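Local coordinates for protein maquette-3 (Escherichia coli, PDB 6Z0C) that is an artificial single-chain four-helix bundle, designed with buried charged networks whose ion pairs probably stabilise its hydrophobic core, at residues A[11-14]-A[15-18]; A[31-34]-A[35-39]; A[71-74]-A[75-78]; A[164-167]-A[168-172]; A[174-177]-A[178-182]. All blocks are in the same frame, centred on the assembly; numbering follows the deposited sequence.

Interaction 1. Residues A[11-14]-A[15-18]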
loop_
_atom_site.group_PDB
_atom_site.type_symbol
_atom_site.label_atom_id
_atom_site.label_comp_id
_atom_site.label_asym_id
_atom_site.label_seq_id
_atom_site.Cartn_x
_atom_site.Cartn_y
_atom_site.Cartn_z
ATOM N N GLN A 11 8.598 -4.399 -20.644
ATOM C CA GLN A 11 9.664 -4.759 -19.668
ATOM C C GLN A 11 9.932 -3.567 -18.741
ATOM O O GLN A 11 10.088 -3.804 -17.535
ATOM C CB GLN A 11 10.920 -5.223 -20.407
ATOM C CG GLN A 11 10.750 -6.582 -21.071
ATOM C CD GLN A 11 10.625 -7.690 -20.054
ATOM O OE1 GLN A 11 9.530 -8.126 -19.710
ATOM N NE2 GLN A 11 11.760 -8.133 -19.541
ATOM N N GLN A 12 9.952 -2.342 -19.283
ATOM C CA GLN A 12 10.158 -1.088 -18.508
ATOM C C GLN A 12 9.042 -0.938 -17.464
ATOM O O GLN A 12 9.361 -0.587 -16.310
ATOM C CB GLN A 12 10.224 0.125 -19.440
ATOM C CG GLN A 12 11.606 0.363 -20.033
ATOM C CD GLN A 12 12.544 1.067 -19.082
ATOM O OE1 GLN A 12 13.602 0.550 -18.729
ATOM N NE2 GLN A 12 12.166 2.264 -18.663
ATOM N N LEU A 13 7.791 -1.212 -17.844
ATOM C CA LEU A 13 6.611 -1.110 -16.942
ATOM C C LEU A 13 6.712 -2.176 -15.848
ATOM O O LEU A 13 6.425 -1.844 -14.696
ATOM C CB LEU A 13 5.312 -1.271 -17.737
ATOM C CG LEU A 13 4.954 -0.122 -18.676
ATOM C CD1 LEU A 13 3.728 -0.479 -19.497
ATOM C CD2 LEU A 13 4.733 1.176 -17.913
ATOM N N ILE A 14 7.099 -3.408 -16.196
ATOM C CA ILE A 14 7.275 -4.508 -15.202
ATOM C C ILE A 14 8.327 -4.056 -14.182
ATOM O O ILE A 14 8.072 -4.201 -12.968
ATOM C CB ILE A 14 7.660 -5.843 -15.879
ATOM C CG1 ILE A 14 6.548 -6.371 -16.793
ATOM C CG2 ILE A 14 8.073 -6.876 -14.839
ATOM C CD1 ILE A 14 5.309 -6.844 -16.070
ATOM N N GLN A 15 9.454 -3.512 -14.655
ATOM C CA GLN A 15 10.598 -3.110 -13.791
ATOM C C GLN A 15 10.160 -1.959 -12.878
ATOM O O GLN A 15 10.438 -2.029 -11.668
ATOM C CB GLN A 15 11.815 -2.723 -14.633
ATOM C CG GLN A 15 13.044 -2.351 -13.807
ATOM C CD GLN A 15 13.525 -3.457 -12.896
ATOM O OE1 GLN A 15 12.897 -3.782 -11.888
ATOM N NE2 GLN A 15 14.671 -4.029 -13.228
ATOM N N GLU A 16 9.497 -0.946 -13.445
ATOM C CA GLU A 16 8.965 0.233 -12.710
ATOM C C GLU A 16 8.029 -0.246 -11.592
ATOM O O GLU A 16 8.171 0.234 -10.451
ATOM C CB GLU A 16 8.261 1.183 -13.679
ATOM C CG GLU A 16 7.973 2.545 -13.084
ATOM C CD GLU A 16 7.293 3.529 -14.024
ATOM O OE1 GLU A 16 6.717 4.504 -13.518
ATOM O OE2 GLU A 16 7.342 3.319 -15.255
ATOM N N PHE A 17 7.123 -1.174 -11.903
ATOM C CA PHE A 17 6.138 -1.750 -10.951
ATOM C C PHE A 17 6.873 -2.573 -9.880
ATOM O O PHE A 17 6.513 -2.452 -8.697
ATOM C CB PHE A 17 5.096 -2.584 -11.701
ATOM C CG PHE A 17 3.760 -2.742 -11.015
ATOM C CD1 PHE A 17 2.653 -3.147 -11.742
ATOM C CD2 PHE A 17 3.594 -2.490 -9.660
ATOM C CE1 PHE A 17 1.420 -3.308 -11.130
ATOM C CE2 PHE A 17 2.361 -2.651 -9.050
ATOM C CZ PHE A 17 1.277 -3.060 -9.786
ATOM N N GLN A 18 7.856 -3.390 -10.273
ATOM C CA GLN A 18 8.676 -4.192 -9.322
ATOM C C GLN A 18 9.337 -3.232 -8.328
ATOM O O GLN A 18 9.228 -3.479 -7.114
ATOM C CB GLN A 18 9.716 -5.048 -10.053
ATOM C CG GLN A 18 9.134 -6.300 -10.697
ATOM C CD GLN A 18 10.124 -7.036 -11.568
ATOM O OE1 GLN A 18 11.100 -6.469 -12.058
ATOM N NE2 GLN A 18 9.871 -8.318 -11.781
#
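Q18 meets I14 one helical turn earlier, and its backbone N donates to I14 O at 2.8 Å with an N-H...O angle of 158°. Three more bonds of the same i to i+4 kind run in step: Q15 N to Q11 O at 3.0 Å, E16 N to Q12 O at 2.9 Å and F17 N to L13 O at 3.0 Å. Each carbonyl oxygen from Q11 to I14 is thus satisfied by the amide four residues on. The side-chain amide of Q11 finds its partner on another helix, where OE1 accepts from Q90 NE2 of helix 52-99. That of Q18 bears on its own helix: with CG anti to the carbonyl carbon (chi1 -77°) and the chain extended beyond it, CG passes 3.3 Å from I14 O and NE2 comes within 3.8 Å of I14 CG2, a van der Waals approach to the methyl. Cutting Q18 back to an alanine would probably leave that methyl without the amide beside it and open a gap towards L86 and Q87 of helix 52-99. F17 turns into the interior, its ring meeting I118 and L122 of helix 105-144 and V183 and L186 of helix 152-194, while L13 packs on L186 and T189. Apolar residues facing the core and glutamine or glutamate on the more exposed side make this the amphipathic helix of a four-helix bundle.

Interaction 2. Residues A[31-34]-A[35-39]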
loop_
_atom_site.group_PDB
_atom_site.type_symbol
_atom_site.label_atom_id
_atom_site.label_comp_id
_atom_site.label_asym_id
_atom_site.label_seq_id
_atom_site.Cartn_x
_atom_site.Cartn_y
_atom_site.Cartn_z
ATOM N N LEU A 31 6.681 2.539 8.453
ATOM C CA LEU A 31 5.396 2.801 9.158
ATOM C C LEU A 31 5.281 1.886 10.378
ATOM O O LEU A 31 4.864 2.368 11.440
ATOM C CB LEU A 31 4.222 2.574 8.204
ATOM C CG LEU A 31 3.721 3.819 7.480
ATOM C CD1 LEU A 31 2.643 3.446 6.480
ATOM C CD2 LEU A 31 3.201 4.852 8.469
ATOM N N LEU A 32 5.616 0.607 10.220
ATOM C CA LEU A 32 5.593 -0.379 11.330
ATOM C C LEU A 32 6.529 0.089 12.450
ATOM O O LEU A 32 6.109 0.054 13.629
ATOM C CB LEU A 32 5.989 -1.753 10.784
ATOM C CG LEU A 32 4.889 -2.476 10.009
ATOM C CD1 LEU A 32 5.459 -3.622 9.189
ATOM C CD2 LEU A 32 3.814 -2.985 10.956
ATOM N N LYS A 33 7.738 0.533 12.096
ATOM C CA LYS A 33 8.756 1.003 13.074
ATOM C C LYS A 33 8.182 2.177 13.876
ATOM O O LYS A 33 8.151 2.072 15.117
ATOM C CB LYS A 33 10.065 1.373 12.371
ATOM C CG LYS A 33 11.212 1.741 13.306
ATOM C CD LYS A 33 12.494 2.128 12.594
ATOM C CE LYS A 33 13.005 1.061 11.648
ATOM N NZ LYS A 33 14.356 1.388 11.133
ATOM N N ILE A 34 7.729 3.250 13.217
ATOM C CA ILE A 34 7.221 4.456 13.941
ATOM C C ILE A 34 5.966 4.080 14.738
ATOM O O ILE A 34 5.830 4.584 15.864
ATOM C CB ILE A 34 6.970 5.680 13.033
ATOM C CG1 ILE A 34 6.511 6.872 13.882
ATOM C CG2 ILE A 34 5.984 5.374 11.916
ATOM C CD1 ILE A 34 6.586 8.214 13.193
ATOM N N LYS A 35 5.079 3.241 14.194
ATOM C CA LYS A 35 3.779 2.932 14.851
ATOM C C LYS A 35 4.041 2.122 16.128
ATOM O O LYS A 35 3.369 2.399 17.140
ATOM C CB LYS A 35 2.797 2.283 13.872
ATOM C CG LYS A 35 2.140 3.282 12.921
ATOM C CD LYS A 35 0.968 2.747 12.123
ATOM C CE LYS A 35 -0.200 2.287 12.972
ATOM N NZ LYS A 35 -0.839 3.408 13.700
ATOM N N LEU A 36 5.013 1.206 16.117
ATOM C CA LEU A 36 5.380 0.430 17.331
ATOM C C LEU A 36 6.025 1.371 18.359
ATOM O O LEU A 36 5.727 1.220 19.557
ATOM C CB LEU A 36 6.302 -0.735 16.954
ATOM C CG LEU A 36 6.550 -1.758 18.065
ATOM C CD1 LEU A 36 5.247 -2.208 18.714
ATOM C CD2 LEU A 36 7.309 -2.962 17.532
ATOM N N GLN A 37 6.854 2.323 17.912
ATOM C CA GLN A 37 7.459 3.361 18.791
ATOM C C GLN A 37 6.325 4.156 19.449
ATOM O O GLN A 37 6.395 4.392 20.663
ATOM C CB GLN A 37 8.415 4.258 17.999
ATOM C CG GLN A 37 9.701 3.553 17.589
ATOM C CD GLN A 37 10.608 4.388 16.715
ATOM O OE1 GLN A 37 10.179 5.332 16.051
ATOM N NE2 GLN A 37 11.883 4.030 16.698
ATOM N N ILE A 38 5.289 4.506 18.682
ATOM C CA ILE A 38 4.138 5.319 19.174
ATOM C C ILE A 38 3.302 4.493 20.161
ATOM O O ILE A 38 2.851 5.085 21.147
ATOM C CB ILE A 38 3.327 5.893 17.997
ATOM C CG1 ILE A 38 4.059 7.103 17.412
ATOM C CG2 ILE A 38 1.903 6.232 18.415
ATOM C CD1 ILE A 38 3.538 7.565 16.074
ATOM N N ILE A 39 3.127 3.184 19.936
ATOM C CA ILE A 39 2.433 2.279 20.903
ATOM C C ILE A 39 3.116 2.405 22.274
ATOM O O ILE A 39 2.401 2.519 23.289
ATOM C CB ILE A 39 2.404 0.816 20.411
ATOM C CG1 ILE A 39 1.424 0.641 19.248
ATOM C CG2 ILE A 39 2.079 -0.127 21.559
ATOM C CD1 ILE A 39 1.226 -0.780 18.787
#
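I34 packs alongside I38, one turn further on, the two side chains pointing the same way and meeting where I34 CG1 lies 3.8 Å from I38 CD1. CG1 of I34 is anti to the backbone N (chi1 -178°) and points outward from the helix, and the end of I38 folds back along the helix to meet it; the same torsion puts I34 CG2 between the backbone N and the carbonyl carbon, 3.2 Å from K35 N. I38 N also donates to I34 O at 2.9 Å. I34 also touches Q164 of helix 152-194, and I38 reaches V165 there.

K35 takes the inward-facing side of the same turn. Its N donates to L31 O at 2.9 Å, and its CG rests 3.2 Å from that oxygen. In this four-helix bundle the lysine is part of a buried charged network: the chain bends at chi3 and chi4 (62° and 66°), and NZ forms salt bridges with E136 of helix 105-144 and E65 of helix 52-99 and a hydrogen bond with Q68. Two carboxylates round one buried ammonium group would probably hold it protonated.

Q37 lies on the exposed side, alongside K33 and pointing the same way. Its N is bonded to K33 O at 3.1 Å, its CG passes 3.3 Å from the same oxygen, and the amide NE2 approaches K33 CG at 4.1 Å, beside the aliphatic part of the lysine.

Interaction 3. Residues A[71-74]-A[75-78]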
loop_
_atom_site.group_PDB
_atom_site.type_symbol
_atom_site.label_atom_id
_atom_site.label_comp_id
_atom_site.label_asym_id
_atom_site.label_seq_id
_atom_site.Cartn_x
_atom_site.Cartn_y
_atom_site.Cartn_z
ATOM N N LEU A 71 -2.827 -4.882 10.727
ATOM C CA LEU A 71 -3.265 -4.549 9.345
ATOM C C LEU A 71 -2.042 -4.263 8.462
ATOM O O LEU A 71 -2.031 -4.731 7.312
ATOM C CB LEU A 71 -4.213 -3.348 9.338
ATOM C CG LEU A 71 -4.496 -2.805 7.936
ATOM C CD1 LEU A 71 -5.202 -3.849 7.084
ATOM C CD2 LEU A 71 -5.303 -1.526 7.994
ATOM N N LEU A 72 -1.062 -3.500 8.955
ATOM C CA LEU A 72 0.172 -3.179 8.185
ATOM C C LEU A 72 0.876 -4.476 7.769
ATOM O O LEU A 72 1.376 -4.527 6.633
ATOM C CB LEU A 72 1.102 -2.288 9.018
ATOM C CG LEU A 72 0.704 -0.815 9.102
ATOM C CD1 LEU A 72 1.681 -0.046 9.974
ATOM C CD2 LEU A 72 0.620 -0.184 7.720
ATOM N N GLU A 73 0.908 -5.485 8.643
ATOM C CA GLU A 73 1.550 -6.795 8.345
ATOM C C GLU A 73 0.747 -7.501 7.243
ATOM O O GLU A 73 1.378 -8.153 6.398
ATOM C CB GLU A 73 1.702 -7.629 9.620
ATOM C CG GLU A 73 2.689 -7.033 10.621
ATOM C CD GLU A 73 4.161 -7.090 10.233
ATOM O OE1 GLU A 73 4.474 -7.590 9.132
ATOM O OE2 GLU A 73 4.999 -6.632 11.039
ATOM N N THR A 74 -0.584 -7.348 7.228
ATOM C CA THR A 74 -1.475 -7.816 6.128
ATOM C C THR A 74 -1.075 -7.141 4.811
ATOM O O THR A 74 -1.048 -7.835 3.775
ATOM C CB THR A 74 -2.956 -7.555 6.438
ATOM O OG1 THR A 74 -3.325 -8.410 7.520
ATOM C CG2 THR A 74 -3.869 -7.803 5.257
ATOM N N LEU A 75 -0.795 -5.835 4.839
ATOM C CA LEU A 75 -0.405 -5.057 3.633
ATOM C C LEU A 75 0.930 -5.579 3.085
ATOM O O LEU A 75 1.069 -5.639 1.854
ATOM C CB LEU A 75 -0.339 -3.565 3.978
ATOM C CG LEU A 75 -1.677 -2.903 4.315
ATOM C CD1 LEU A 75 -1.501 -1.408 4.502
ATOM C CD2 LEU A 75 -2.725 -3.181 3.247
ATOM N N GLN A 76 1.871 -5.950 3.958
ATOM C CA GLN A 76 3.176 -6.551 3.560
ATOM C C GLN A 76 2.926 -7.820 2.741
ATOM O O GLN A 76 3.572 -7.987 1.691
ATOM C CB GLN A 76 4.027 -6.877 4.788
ATOM C CG GLN A 76 4.941 -5.738 5.205
ATOM C CD GLN A 76 6.241 -5.721 4.437
ATOM O OE1 GLN A 76 6.747 -6.756 4.008
ATOM N NE2 GLN A 76 6.803 -4.535 4.263
ATOM N N GLN A 77 2.020 -8.678 3.216
ATOM C CA GLN A 77 1.667 -9.967 2.565
ATOM C C GLN A 77 0.950 -9.680 1.238
ATOM O O GLN A 77 1.235 -10.384 0.255
ATOM C CB GLN A 77 0.838 -10.821 3.525
ATOM C CG GLN A 77 1.657 -11.355 4.695
ATOM C CD GLN A 77 0.824 -11.973 5.792
ATOM O OE1 GLN A 77 -0.392 -12.116 5.677
ATOM N NE2 GLN A 77 1.482 -12.348 6.878
ATOM N N THR A 78 0.078 -8.668 1.204
ATOM C CA THR A 78 -0.642 -8.221 -0.021
ATOM C C THR A 78 0.373 -7.747 -1.071
ATOM O O THR A 78 0.238 -8.154 -2.239
ATOM C CB THR A 78 -1.692 -7.153 0.314
ATOM O OG1 THR A 78 -2.568 -7.717 1.291
ATOM C CG2 THR A 78 -2.489 -6.703 -0.891
#
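T78 grips the carbonyl of T74 twice: its backbone N and its OG1 both lie 2.9 Å from T74 O, and both are hydrogen-bonded to it. The hydroxyl donor sits well above the carbonyl plane, 41° out of it, whereas the amide approaches closer to that plane. OG1 is brought there because it stands anti to the carbonyl carbon of T78 and beside its backbone N (chi1 -57°). With a valine in its place, T74 O would probably keep the amide but lose its second donor, leaving an apolar methyl against the oxygen.

Apolar packing lies on the inward side of the turn. L72 CD2 meets L75 CD1 at 4.0 Å, and L75 CG rests 3.5 Å from L71 O, the acceptor of its own backbone amide. L75 continues onto V129 of helix 105-144, and L72 onto L32 and K35 of helix 4-48, so the turn faces the interior of the bundle.

The solvent side belongs to Q77, whose side chain extends into an exposed position and whose N reaches E73 O at 3.3 Å, longer than the other backbone bonds of the turn. E73 and Q76 meet only loosely, E73 OE1 lying 4.4 Å from Q76 CG, and Q76 leans on Q25 and I28 of helix 4-48. The chemistry implies that the donor side of a buried threonine hydroxyl can be satisfied within its own helix, by a carbonyl that already holds a backbone amide.

Interaction 4. Residues A[164-167]-A[168-172]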
loop_
_atom_site.group_PDB
_atom_site.type_symbol
_atom_site.label_atom_id
_atom_site.label_comp_id
_atom_site.label_asym_id
_atom_site.label_seq_id
_atom_site.Cartn_x
_atom_site.Cartn_y
_atom_site.Cartn_z
ATOM N N GLN A 164 3.591 12.863 11.857
ATOM C CA GLN A 164 4.601 12.232 10.960
ATOM C C GLN A 164 4.022 10.939 10.371
ATOM O O GLN A 164 4.239 10.700 9.166
ATOM C CB GLN A 164 5.918 11.963 11.698
ATOM C CG GLN A 164 6.895 11.092 10.916
ATOM C CD GLN A 164 7.288 11.684 9.583
ATOM O OE1 GLN A 164 7.315 12.898 9.401
ATOM N NE2 GLN A 164 7.612 10.819 8.635
ATOM N N VAL A 165 3.330 10.136 11.185
ATOM C CA VAL A 165 2.661 8.874 10.741
ATOM C C VAL A 165 1.707 9.201 9.588
ATOM O O VAL A 165 1.718 8.470 8.581
ATOM C CB VAL A 165 1.915 8.172 11.893
ATOM C CG1 VAL A 165 0.855 7.204 11.384
ATOM C CG2 VAL A 165 2.878 7.449 12.817
ATOM N N ILE A 166 0.906 10.257 9.733
ATOM C CA ILE A 166 -0.129 10.628 8.724
ATOM C C ILE A 166 0.563 11.014 7.412
ATOM O O ILE A 166 0.074 10.577 6.358
ATOM C CB ILE A 166 -1.076 11.716 9.267
ATOM C CG1 ILE A 166 -2.152 11.077 10.146
ATOM C CG2 ILE A 166 -1.679 12.537 8.138
ATOM C CD1 ILE A 166 -2.934 12.057 10.969
ATOM N N LYS A 167 1.666 11.769 7.468
ATOM C CA LYS A 167 2.459 12.149 6.264
ATOM C C LYS A 167 2.860 10.884 5.499
ATOM O O LYS A 167 2.710 10.873 4.259
ATOM C CB LYS A 167 3.727 12.928 6.627
ATOM C CG LYS A 167 3.529 14.401 6.950
ATOM C CD LYS A 167 4.839 15.145 7.124
ATOM C CE LYS A 167 4.665 16.615 7.442
ATOM N NZ LYS A 167 4.269 16.822 8.851
ATOM N N GLN A 168 3.359 9.869 6.212
ATOM C CA GLN A 168 3.841 8.591 5.621
ATOM C C GLN A 168 2.663 7.792 5.044
ATOM O O GLN A 168 2.848 7.173 3.982
ATOM C CB GLN A 168 4.608 7.780 6.664
ATOM C CG GLN A 168 5.919 8.436 7.077
ATOM C CD GLN A 168 6.674 7.635 8.110
ATOM O OE1 GLN A 168 7.214 8.180 9.068
ATOM N NE2 GLN A 168 6.714 6.326 7.931
ATOM N N GLN A 169 1.501 7.792 5.701
ATOM C CA GLN A 169 0.308 7.053 5.195
ATOM C C GLN A 169 -0.204 7.710 3.906
ATOM O O GLN A 169 -0.613 6.971 3.007
ATOM C CB GLN A 169 -0.768 6.931 6.273
ATOM C CG GLN A 169 -0.525 5.751 7.206
ATOM C CD GLN A 169 -1.317 5.852 8.484
ATOM O OE1 GLN A 169 -1.898 6.889 8.792
ATOM N NE2 GLN A 169 -1.345 4.768 9.240
ATOM N N ARG A 170 -0.157 9.039 3.793
ATOM C CA ARG A 170 -0.527 9.753 2.538
ATOM C C ARG A 170 0.482 9.422 1.438
ATOM O O ARG A 170 0.077 9.315 0.268
ATOM C CB ARG A 170 -0.566 11.266 2.751
ATOM C CG ARG A 170 -1.671 11.710 3.690
ATOM C CD ARG A 170 -2.038 13.154 3.449
ATOM N NE ARG A 170 -2.792 13.669 4.572
ATOM C CZ ARG A 170 -4.077 13.422 4.808
ATOM N NH1 ARG A 170 -4.785 12.657 3.990
ATOM N NH2 ARG A 170 -4.653 13.956 5.871
ATOM N N GLU A 171 1.759 9.303 1.801
ATOM C CA GLU A 171 2.845 8.911 0.866
ATOM C C GLU A 171 2.541 7.499 0.346
ATOM O O GLU A 171 2.656 7.279 -0.870
ATOM C CB GLU A 171 4.200 9.010 1.571
ATOM C CG GLU A 171 5.320 9.485 0.669
ATOM C CD GLU A 171 5.104 10.861 0.059
ATOM O OE1 GLU A 171 5.105 11.855 0.814
ATOM O OE2 GLU A 171 4.923 10.931 -1.169
ATOM N N LEU A 172 2.123 6.596 1.236
ATOM C CA LEU A 172 1.789 5.188 0.895
ATOM C C LEU A 172 0.565 5.161 -0.032
ATOM O O LEU A 172 0.614 4.428 -1.033
ATOM C CB LEU A 172 1.547 4.402 2.186
ATOM C CG LEU A 172 1.186 2.927 2.021
ATOM C CD1 LEU A 172 2.223 2.194 1.182
ATOM C CD2 LEU A 172 1.030 2.262 3.377
#
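Q164 and Q168 clasp each other by their side-chain amides on one face of helix 152-194, a glutamine pair spaced i to i+4 in the last helix of the four-helix bundle. Q164 NE2 donates to Q168 OE1 at 2.7 Å, nearly straight at 169°. The acceptor lies in the amide plane of Q164, but the two amide planes are turned 50° apart and the donor comes in from well to one side of the Q168 carbonyl. Q164 reaches this place because its chain bends at chi2 (59°), turning the amide forward to the next turn, where the extended Q168 chain reaches back to meet it.

Backbone bonds bind the same turns. Q168 N reaches Q164 O at 3.2 Å, Q169 N donates to V165 O at 3.0 Å, and R170 N donates to I166 O; E171 N does likewise to K167 O.

Charge is settled outside this turn: R170 NH2 forms a salt bridge with E137 of helix 105-144. The arginine chain, extended as far as NE, runs beside I166 and points the same way, so that I166 CG2 lies 3.9 Å from R170 NE.

Van der Waals contact between a methyl and an amide carries the buried side. V165 and Q169 lie side by side, both touching E136 of helix 105-144, and V165 CG1 packs 3.9 Å from Q169 CD. The amide oxygen Q169 OE1 is buried here without a polar partner, 3.8 Å from V165 CG1.

Interaction 5. Residues A[174-177]-A[178-182]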
loop_
_atom_site.group_PDB
_atom_site.type_symbol
_atom_site.label_atom_id
_atom_site.label_comp_id
_atom_site.label_asym_id
_atom_site.label_seq_id
_atom_site.Cartn_x
_atom_site.Cartn_y
_atom_site.Cartn_z
ATOM N N GLN A 174 -0.325 7.440 -2.163
ATOM C CA GLN A 174 0.173 7.928 -3.480
ATOM C C GLN A 174 0.866 6.786 -4.242
ATOM O O GLN A 174 0.664 6.687 -5.465
ATOM C CB GLN A 174 1.112 9.119 -3.302
ATOM C CG GLN A 174 0.391 10.380 -2.847
ATOM C CD GLN A 174 1.344 11.514 -2.568
ATOM O OE1 GLN A 174 2.067 11.968 -3.452
ATOM N NE2 GLN A 174 1.336 11.996 -1.335
ATOM N N LEU A 175 1.672 5.968 -3.560
ATOM C CA LEU A 175 2.396 4.838 -4.202
ATOM C C LEU A 175 1.377 3.816 -4.716
ATOM O O LEU A 175 1.595 3.289 -5.811
ATOM C CB LEU A 175 3.382 4.201 -3.216
ATOM C CG LEU A 175 4.506 5.103 -2.707
ATOM C CD1 LEU A 175 5.462 4.320 -1.820
ATOM C CD2 LEU A 175 5.265 5.772 -3.844
ATOM N N VAL A 176 0.299 3.563 -3.968
ATOM C CA VAL A 176 -0.756 2.576 -4.353
ATOM C C VAL A 176 -1.515 3.135 -5.561
ATOM O O VAL A 176 -1.897 2.347 -6.441
ATOM C CB VAL A 176 -1.697 2.249 -3.179
ATOM C CG1 VAL A 176 -2.815 1.313 -3.604
ATOM C CG2 VAL A 176 -0.938 1.657 -2.003
ATOM N N GLN A 177 -1.715 4.453 -5.597
ATOM C CA GLN A 177 -2.373 5.156 -6.725
ATOM C C GLN A 177 -1.462 5.064 -7.961
ATOM O O GLN A 177 -1.994 4.795 -9.057
ATOM C CB GLN A 177 -2.744 6.575 -6.279
ATOM C CG GLN A 177 -3.867 6.589 -5.242
ATOM C CD GLN A 177 -3.930 7.845 -4.403
ATOM O OE1 GLN A 177 -3.072 8.721 -4.483
ATOM N NE2 GLN A 177 -4.959 7.948 -3.574
ATOM N N LYS A 178 -0.142 5.223 -7.793
ATOM C CA LYS A 178 0.855 5.042 -8.887
ATOM C C LYS A 178 0.797 3.598 -9.401
ATOM O O LYS A 178 0.879 3.401 -10.627
ATOM C CB LYS A 178 2.278 5.376 -8.425
ATOM C CG LYS A 178 2.573 6.861 -8.280
ATOM C CD LYS A 178 4.036 7.158 -8.045
ATOM C CE LYS A 178 4.317 8.629 -7.834
ATOM N NZ LYS A 178 5.693 8.845 -7.333
ATOM N N ALA A 179 0.663 2.623 -8.501
ATOM C CA ALA A 179 0.587 1.188 -8.854
ATOM C C ALA A 179 -0.644 0.955 -9.742
ATOM O O ALA A 179 -0.527 0.212 -10.735
ATOM C CB ALA A 179 0.552 0.339 -7.607
ATOM N N GLN A 180 -1.775 1.588 -9.416
ATOM C CA GLN A 180 -3.037 1.424 -10.188
ATOM C C GLN A 180 -2.865 2.046 -11.583
ATOM O O GLN A 180 -3.417 1.475 -12.537
ATOM C CB GLN A 180 -4.226 1.961 -9.389
ATOM C CG GLN A 180 -4.565 1.072 -8.199
ATOM C CD GLN A 180 -5.704 1.600 -7.364
ATOM O OE1 GLN A 180 -6.860 1.571 -7.773
ATOM N NE2 GLN A 180 -5.383 2.075 -6.170
ATOM N N GLN A 181 -2.084 3.126 -11.711
ATOM C CA GLN A 181 -1.693 3.707 -13.026
ATOM C C GLN A 181 -0.897 2.681 -13.837
ATOM O O GLN A 181 -1.157 2.548 -15.041
ATOM C CB GLN A 181 -0.802 4.942 -12.886
ATOM C CG GLN A 181 -1.554 6.238 -12.671
ATOM C CD GLN A 181 -0.588 7.383 -12.486
ATOM O OE1 GLN A 181 -0.227 7.732 -11.367
ATOM N NE2 GLN A 181 -0.132 7.953 -13.588
ATOM N N LEU A 182 0.074 2.021 -13.205
ATOM C CA LEU A 182 0.966 1.052 -13.893
ATOM C C LEU A 182 0.144 -0.148 -14.373
ATOM O O LEU A 182 0.454 -0.656 -15.462
ATOM C CB LEU A 182 2.096 0.619 -12.954
ATOM C CG LEU A 182 3.179 1.668 -12.705
ATOM C CD1 LEU A 182 4.255 1.115 -11.782
ATOM C CD2 LEU A 182 3.799 2.143 -14.011
#
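V176 and Q180 lie one turn apart, with side chains set at a slant to each other, and the amide of Q180 reaches back from the next turn to the valine: NE2 is 3.7 Å from V176 CG1. That methyl is anti to the backbone N (chi1 176°), beside the carbonyl carbon, which makes it the methyl on the Q180 side. The glutamine chain, extended beyond CG, runs by the V176 carbonyl, where CG lies 3.4 Å from V176 O. The same oxygen accepts the Q180 backbone N at 3.1 Å. The amide itself is occupied across the helix interface, with Q180 NE2 donating to Q126 OE1 of helix 105-144.

K178 goes another way. Its long chain runs straight out from the turn into an exposed position, and it keeps contact with the turn before through its root, CG resting 3.4 Å from Q174 O, the acceptor of its backbone N at 2.9 Å. Q181 stands further along the exposed flank, its CG 3.9 Å from Q177 O, while its N is bonded to that oxygen.

On the inward flank A179 brings only a methyl, with CB 3.4 Å from V176 O, and this small group fits against L20 of helix 4-48 and L122 of helix 105-144. L175 packs on I24 and L27 of helix 4-48, and V176 on F125 of helix 105-144. Small and branched apolar groups inside, with glutamine and lysine outside, give the amphipathic pattern of a helix in a four-helix bundle.

In the fold
From the N terminus, interactions 1 and 2 follow one another on helix 4-48, their centres 31 Å apart and on opposite sides of the chain's centre. Interaction 3 comes next on helix 52-99, and interactions 4 and 5 adjoin on helix 152-194. All are turns within a helix, in series, so none closes a loop and none nests or crosses. Their side chains join across helices: interaction 1 touches interaction 5 (F17 CE2 to A179 CB, 3.8 Å), and interaction 2 touches both interaction 3 and interaction 4. The early turn of helix 4-48 thus meets the late turn of helix 152-194, as antiparallel helices do.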